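Local coordinates for lipoprotein LpqN (Mycobacterium tuberculosis, PDB 6MNA) that takes part in cell envelope biogenesis, interacts with periplasmic loops of the mycolate transporters MmpL3 and MmpL11, and serves as a virulence factor needed for intracellular survival, at residues T73-G78 / A123-L128; F165-L170 / A184-V189. All coordinates share one frame; numbering follows the deposited sequence.

Contact 1 (T73-G78 / A123-L128); sequences TPVHHG and AILSKL
Strand 70-74 pairs antiparallel with strand 120-130 here, in a chain assigned by family to the Mog1p/PsbP clan, and Thr73 facing Lys127 forms the hydrogen-bonded pair of the bridge. Two backbone bonds define it: Thr73 N to Lys127 O at 2.9 Å and Lys127 N to Thr73 O at 2.8 Å, the latter with an N-H...O angle of 166°. Pro74 follows opposite Ser126 as a non-hydrogen-bonded pair. A third bond, from Val75 N to Leu125 O, is less straight (141°). Water extends the join: one molecule donates to Val75 O and accepts from Leu125 N, and another donates a hydrogen bond to Lys127 O and is also hydrogen-bonded to Thr73 OG1 (3.2 Å).

Val75 supplies the apolar contact by spreading its two methyls along the strand, between Leu125 and Lys127. CG1, anti to the backbone N (chi1 -175°), meets Leu125 CD1 at 3.5 Å. CG2 turns the other way along the strand and lies 3.6 Å from Lys127 CB, touching the root of a lysine whose extended chain carries its amine away.

Beyond the bridge, Val75 also packs on Ser82 and Leu125 on Tyr104, while strand 195-206 bonds to Ile124, Ser126 and Leu128 along the other edge of strand 120-130.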
loop_
_atom_site.group_PDB
_atom_site.type_symbol
_atom_site.label_atom_id
_atom_site.label_comp_id
_atom_site.label_asym_id
_atom_site.label_seq_id
_atom_site.Cartn_x
_atom_site.Cartn_y
_atom_site.Cartn_z
ATOM N N THR A 73 -1.941 8.077 13.636
ATOM C CA THR A 73 -0.759 7.646 14.340
ATOM C C THR A 73 -0.072 6.560 13.515
ATOM O O THR A 73 -0.735 5.612 13.092
ATOM C CB THR A 73 -1.157 7.100 15.706
ATOM O OG1 THR A 73 -1.699 8.173 16.485
ATOM C CG2 THR A 73 0.037 6.489 16.408
ATOM N N PRO A 74 1.238 6.647 13.307
ATOM C CA PRO A 74 1.962 5.521 12.706
ATOM C C PRO A 74 1.916 4.287 13.583
ATOM O O PRO A 74 1.912 4.367 14.819
ATOM C CB PRO A 74 3.397 6.062 12.574
ATOM C CG PRO A 74 3.488 7.042 13.692
ATOM C CD PRO A 74 2.161 7.740 13.655
ATOM N N VAL A 75 1.904 3.119 12.946
ATOM C CA VAL A 75 1.835 1.860 13.672
ATOM C C VAL A 75 3.012 0.989 13.283
ATOM O O VAL A 75 3.343 0.878 12.106
ATOM C CB VAL A 75 0.509 1.130 13.401
ATOM C CG1 VAL A 75 0.416 -0.122 14.260
ATOM C CG2 VAL A 75 -0.665 2.061 13.654
ATOM N N HIS A 76 3.599 0.329 14.273
ATOM C CA HIS A 76 4.736 -0.556 14.085
ATOM C C HIS A 76 4.427 -1.941 14.617
ATOM O O HIS A 76 3.512 -2.130 15.436
ATOM C CB HIS A 76 5.959 0.058 14.753
ATOM C CG HIS A 76 6.188 1.468 14.319
ATOM N ND1 HIS A 76 5.946 2.546 15.139
ATOM C CD2 HIS A 76 6.558 1.979 13.124
ATOM C CE1 HIS A 76 6.186 3.661 14.476
ATOM N NE2 HIS A 76 6.557 3.345 13.250
ATOM N N HIS A 77 5.152 -2.926 14.082
ATOM C CA HIS A 77 4.949 -4.320 14.445
ATOM C C HIS A 77 5.035 -4.445 15.961
ATOM O O HIS A 77 5.930 -3.871 16.587
ATOM C CB HIS A 77 5.987 -5.229 13.769
ATOM C CG HIS A 77 5.659 -5.569 12.343
ATOM N ND1 HIS A 77 5.911 -4.701 11.306
ATOM C CD2 HIS A 77 5.107 -6.673 11.790
ATOM C CE1 HIS A 77 5.515 -5.251 10.168
ATOM N NE2 HIS A 77 5.017 -6.447 10.433
ATOM N N GLY A 78 4.046 -5.111 16.544
ATOM C CA GLY A 78 4.024 -5.325 17.975
ATOM C C GLY A 78 3.525 -4.179 18.826
ATOM O O GLY A 78 3.586 -4.281 20.062
ATOM N N ALA A 123 5.255 -1.519 2.921
ATOM C CA ALA A 123 4.021 -1.437 3.686
ATOM C C ALA A 123 4.040 -0.248 4.641
ATOM O O ALA A 123 5.097 0.134 5.187
ATOM C CB ALA A 123 3.792 -2.737 4.450
ATOM N N ILE A 124 2.877 0.356 4.825
ATOM C CA ILE A 124 2.646 1.420 5.784
ATOM C C ILE A 124 1.381 1.087 6.574
ATOM O O ILE A 124 0.380 0.671 5.995
ATOM C CB ILE A 124 2.462 2.786 5.118
ATOM C CG1 ILE A 124 3.571 3.069 4.094
ATOM C CG2 ILE A 124 2.379 3.864 6.202
ATOM C CD1 ILE A 124 3.235 4.226 3.193
ATOM N N LEU A 125 1.425 1.240 7.887
ATOM C CA LEU A 125 0.234 0.955 8.688
ATOM C C LEU A 125 -0.042 2.160 9.565
ATOM O O LEU A 125 0.831 2.604 10.337
ATOM C CB LEU A 125 0.432 -0.298 9.543
ATOM C CG LEU A 125 -0.679 -1.301 9.901
ATOM C CD1 LEU A 125 -0.625 -1.782 11.346
ATOM C CD2 LEU A 125 -2.093 -0.907 9.482
ATOM N N SER A 126 -1.242 2.683 9.449
ATOM C CA SER A 126 -1.653 3.840 10.212
ATOM C C SER A 126 -2.872 3.513 11.062
ATOM O O SER A 126 -3.717 2.711 10.665
ATOM C CB SER A 126 -2.002 4.987 9.326
ATOM O OG SER A 126 -0.924 5.300 8.489
ATOM N N LYS A 127 -2.967 4.203 12.198
ATOM C CA LYS A 127 -4.096 4.105 13.114
ATOM C C LYS A 127 -4.860 5.415 13.061
ATOM O O LYS A 127 -4.293 6.475 13.334
ATOM C CB LYS A 127 -3.631 3.827 14.544
ATOM C CG LYS A 127 -4.758 3.531 15.494
ATOM C CD LYS A 127 -4.176 3.360 16.905
ATOM C CE LYS A 127 -5.248 3.052 17.884
ATOM N NZ LYS A 127 -4.650 2.872 19.265
ATOM N N LEU A 128 -6.143 5.330 12.709
ATOM C CA LEU A 128 -7.035 6.467 12.602
ATOM C C LEU A 128 -8.059 6.362 13.719
ATOM O O LEU A 128 -8.724 5.330 13.864
ATOM C CB LEU A 128 -7.751 6.485 11.260
ATOM C CG LEU A 128 -6.855 6.369 10.013
ATOM C CD1 LEU A 128 -7.709 6.646 8.795
ATOM C CD2 LEU A 128 -5.705 7.321 10.051
HETATM O O HOH W 1 -4.766 7.692 15.874
HETATM O O HOH W 2 3.877 1.958 9.495
#

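Contact 2 (F165-L170 / A184-V189); sequences FSAWQL and AQKTVV. With U2D (6-O-decanoyl-alpha-D-glucopyranose), chain B.
Phe165 CB meets Val188 CG1 at 3.8 Å near one end of the antiparallel beta hairpin formed by strands 165-176 and 179-192, whose segments run at 167° to each other. Five backbone bonds support regular pairing, among them Trp168 N to Thr187 O and Thr187 N to Trp168 O, both 2.8 Å. Packing is close at the non-hydrogen-bonded pairs, where Ala167 faces Val188 and Gln169 faces Lys186 with CA atoms 4.2 Å apart. The aliphatic part of Lys186 lies obliquely against the Gln169 amide, CD being 3.6 Å from OE1, and its chain bends at chi3 (-149°) as NZ bonds Thr161 O.

The Phe165 and Ser166 end is looser: Ser166 is exposed, and the phenyl ring, with CD2 3.6 Å from Val189 O, leads its far end away. The indole of Trp168 leads away from the partner strand and packs on Pro142 and Ala159, NE1 bonding Asp156 O.

The face of Gln169 and Lys186 binds the decanoyl tail of the glucose ester, a ligand also hydrogen-bonded to Ser154 N and Gly171 O. Gln169, with CG anti to the backbone N (chi1 175°), extends its amide to the tail, CD lying 3.6 Å from CBD, while Ala184 CB touches CBB at 3.4 Å.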
loop_
_atom_site.group_PDB
_atom_site.type_symbol
_atom_site.label_atom_id
_atom_site.label_comp_id
_atom_site.label_asym_id
_atom_site.label_seq_id
_atom_site.Cartn_x
_atom_site.Cartn_y
_atom_site.Cartn_z
ATOM N N PHE A 165 -10.657 -8.529 5.089
ATOM C CA PHE A 165 -11.038 -7.131 5.258
ATOM C C PHE A 165 -11.143 -6.461 3.903
ATOM O O PHE A 165 -10.513 -6.885 2.939
ATOM C CB PHE A 165 -10.020 -6.382 6.099
ATOM C CG PHE A 165 -10.059 -6.751 7.520
ATOM C CD1 PHE A 165 -9.319 -7.815 7.981
ATOM C CD2 PHE A 165 -10.856 -6.060 8.397
ATOM C CE1 PHE A 165 -9.353 -8.155 9.354
ATOM C CE2 PHE A 165 -10.889 -6.397 9.767
ATOM C CZ PHE A 165 -10.160 -7.457 10.221
ATOM N N SER A 166 -11.962 -5.402 3.843
ATOM C CA SER A 166 -12.222 -4.714 2.595
ATOM C C SER A 166 -11.001 -3.914 2.164
ATOM O O SER A 166 -10.281 -3.345 2.985
ATOM C CB SER A 166 -13.393 -3.733 2.737
ATOM O OG SER A 166 -14.612 -4.431 2.929
ATOM N N ALA A 167 -10.811 -3.840 0.847
ATOM C CA ALA A 167 -9.620 -3.187 0.327
ATOM C C ALA A 167 -9.924 -2.553 -1.022
ATOM O O ALA A 167 -10.986 -2.754 -1.605
ATOM C CB ALA A 167 -8.485 -4.199 0.189
ATOM N N TRP A 168 -8.957 -1.778 -1.516
ATOM C CA TRP A 168 -9.019 -1.190 -2.833
ATOM C C TRP A 168 -7.651 -1.330 -3.471
ATOM O O TRP A 168 -6.639 -1.126 -2.817
ATOM C CB TRP A 168 -9.403 0.287 -2.773
ATOM C CG TRP A 168 -9.754 0.776 -4.083
ATOM C CD1 TRP A 168 -8.928 1.359 -5.002
ATOM C CD2 TRP A 168 -11.052 0.715 -4.687
ATOM N NE1 TRP A 168 -9.636 1.669 -6.125
ATOM C CE2 TRP A 168 -10.934 1.275 -5.965
ATOM C CE3 TRP A 168 -12.295 0.223 -4.269
ATOM C CZ2 TRP A 168 -12.011 1.372 -6.853
ATOM C CZ3 TRP A 168 -13.403 0.339 -5.195
ATOM C CH2 TRP A 168 -13.222 0.894 -6.443
ATOM N N GLN A 169 -7.615 -1.648 -4.743
ATOM C CA GLN A 169 -6.333 -1.769 -5.407
ATOM C C GLN A 169 -6.385 -1.028 -6.718
ATOM O O GLN A 169 -7.373 -1.128 -7.449
ATOM C CB GLN A 169 -5.960 -3.216 -5.657
ATOM C CG GLN A 169 -4.674 -3.316 -6.453
ATOM C CD GLN A 169 -4.023 -4.666 -6.323
ATOM O OE1 GLN A 169 -4.007 -5.253 -5.238
ATOM N NE2 GLN A 169 -3.473 -5.168 -7.427
ATOM N N LEU A 170 -5.344 -0.259 -6.999
ATOM C CA LEU A 170 -5.201 0.258 -8.343
ATOM C C LEU A 170 -3.740 0.257 -8.754
ATOM O O LEU A 170 -2.833 0.341 -7.929
ATOM C CB LEU A 170 -5.753 1.656 -8.483
ATOM C CG LEU A 170 -4.931 2.845 -8.122
ATOM C CD1 LEU A 170 -5.526 4.159 -8.634
ATOM C CD2 LEU A 170 -4.848 2.837 -6.559
ATOM N N ALA A 184 1.668 0.385 -8.040
ATOM C CA ALA A 184 0.357 -0.088 -7.646
ATOM C C ALA A 184 0.246 0.137 -6.152
ATOM O O ALA A 184 1.251 0.192 -5.439
ATOM C CB ALA A 184 0.125 -1.552 -7.977
ATOM N N GLN A 185 -0.988 0.280 -5.698
ATOM C CA GLN A 185 -1.230 0.455 -4.276
ATOM C C GLN A 185 -2.486 -0.324 -3.898
ATOM O O GLN A 185 -3.517 -0.196 -4.563
ATOM C CB GLN A 185 -1.378 1.918 -3.946
ATOM C CG GLN A 185 -1.644 2.154 -2.492
ATOM C CD GLN A 185 -1.800 3.605 -2.200
ATOM O OE1 GLN A 185 -2.773 4.230 -2.620
ATOM N NE2 GLN A 185 -0.854 4.156 -1.444
ATOM N N LYS A 186 -2.368 -1.165 -2.876
ATOM C CA LYS A 186 -3.532 -1.774 -2.237
ATOM C C LYS A 186 -3.725 -1.129 -0.875
ATOM O O LYS A 186 -2.776 -1.029 -0.085
ATOM C CB LYS A 186 -3.363 -3.282 -2.114
ATOM C CG LYS A 186 -4.593 -4.009 -1.559
ATOM C CD LYS A 186 -4.441 -5.543 -1.709
ATOM C CE LYS A 186 -5.801 -6.204 -1.910
ATOM N NZ LYS A 186 -5.749 -7.659 -2.232
ATOM N N THR A 187 -4.945 -0.669 -0.614
ATOM C CA THR A 187 -5.302 -0.066 0.664
ATOM C C THR A 187 -6.294 -0.996 1.342
ATOM O O THR A 187 -7.278 -1.405 0.727
ATOM C CB THR A 187 -5.933 1.323 0.463
ATOM O OG1 THR A 187 -5.001 2.215 -0.198
ATOM C CG2 THR A 187 -6.359 1.960 1.779
ATOM N N VAL A 188 -6.019 -1.355 2.593
ATOM C CA VAL A 188 -6.894 -2.247 3.344
ATOM C C VAL A 188 -7.377 -1.490 4.569
ATOM O O VAL A 188 -6.565 -0.894 5.286
ATOM C CB VAL A 188 -6.185 -3.533 3.806
ATOM C CG1 VAL A 188 -7.199 -4.471 4.398
ATOM C CG2 VAL A 188 -5.364 -4.181 2.729
ATOM N N VAL A 189 -8.681 -1.536 4.818
ATOM C CA VAL A 189 -9.278 -0.860 5.953
ATOM C C VAL A 189 -9.649 -1.917 6.982
ATOM O O VAL A 189 -10.344 -2.889 6.681
ATOM C CB VAL A 189 -10.467 0.014 5.540
ATOM C CG1 VAL A 189 -11.020 0.732 6.732
ATOM C CG2 VAL A 189 -9.971 1.052 4.564
HETATM C C1 U2D B . -1.916 -1.698 -15.397
HETATM C C2 U2D B . -3.494 -1.565 -15.337
HETATM C C3 U2D B . -4.086 -2.387 -14.148
HETATM C C4 U2D B . -3.152 -3.552 -13.979
HETATM C C5 U2D B . -1.877 -2.850 -13.372
HETATM C C6 U2D B . -0.626 -3.703 -13.300
HETATM C CAX U2D B . 0.235 -3.541 -11.070
HETATM C CAY U2D B . 1.469 -4.417 -10.969
HETATM C CAZ U2D B . 1.296 -5.540 -9.948
HETATM C CBA U2D B . 1.441 -5.058 -8.515
HETATM C CBB U2D B . 0.080 -4.948 -7.771
HETATM C CBC U2D B . 0.600 -4.657 -6.361
HETATM C CBD U2D B . -0.572 -4.271 -5.504
HETATM C CBE U2D B . 0.030 -3.708 -4.163
HETATM C CBF U2D B . 0.794 -4.851 -3.516
HETATM C CBG U2D B . -0.113 -6.081 -3.241
HETATM O O11 U2D B . -0.929 -4.316 -10.778
HETATM O O2 U2D B . -3.951 -0.207 -15.189
HETATM O O3 U2D B . -5.482 -2.744 -14.345
HETATM O O4 U2D B . -3.674 -4.562 -13.095
HETATM O O5 U2D B . -1.424 -1.643 -14.080
HETATM O O6 U2D B . 0.220 -2.984 -12.396
#

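From the N terminus, strand 70-74 is the first of the four strands to be laid down, and segment 123-128 comes 44 residues after segment 73-78, residues that include short strands but no helix. Contact 1 closes that long loop before contact 2 opens. After helices 134-140 and 142-146 and strand 152-162, contact 2 closes a local hairpin with just 13 residues between its segments. The two therefore follow in series, neither nested nor crossed. The centres of contact 1 and contact 2 lie about 15 Å apart. Their nearest atoms are about 6 Å apart, without touching. Strand 195-206 pairs with both 120-130 and 179-192, so the later chain joins the two contacts within one antiparallel sheet.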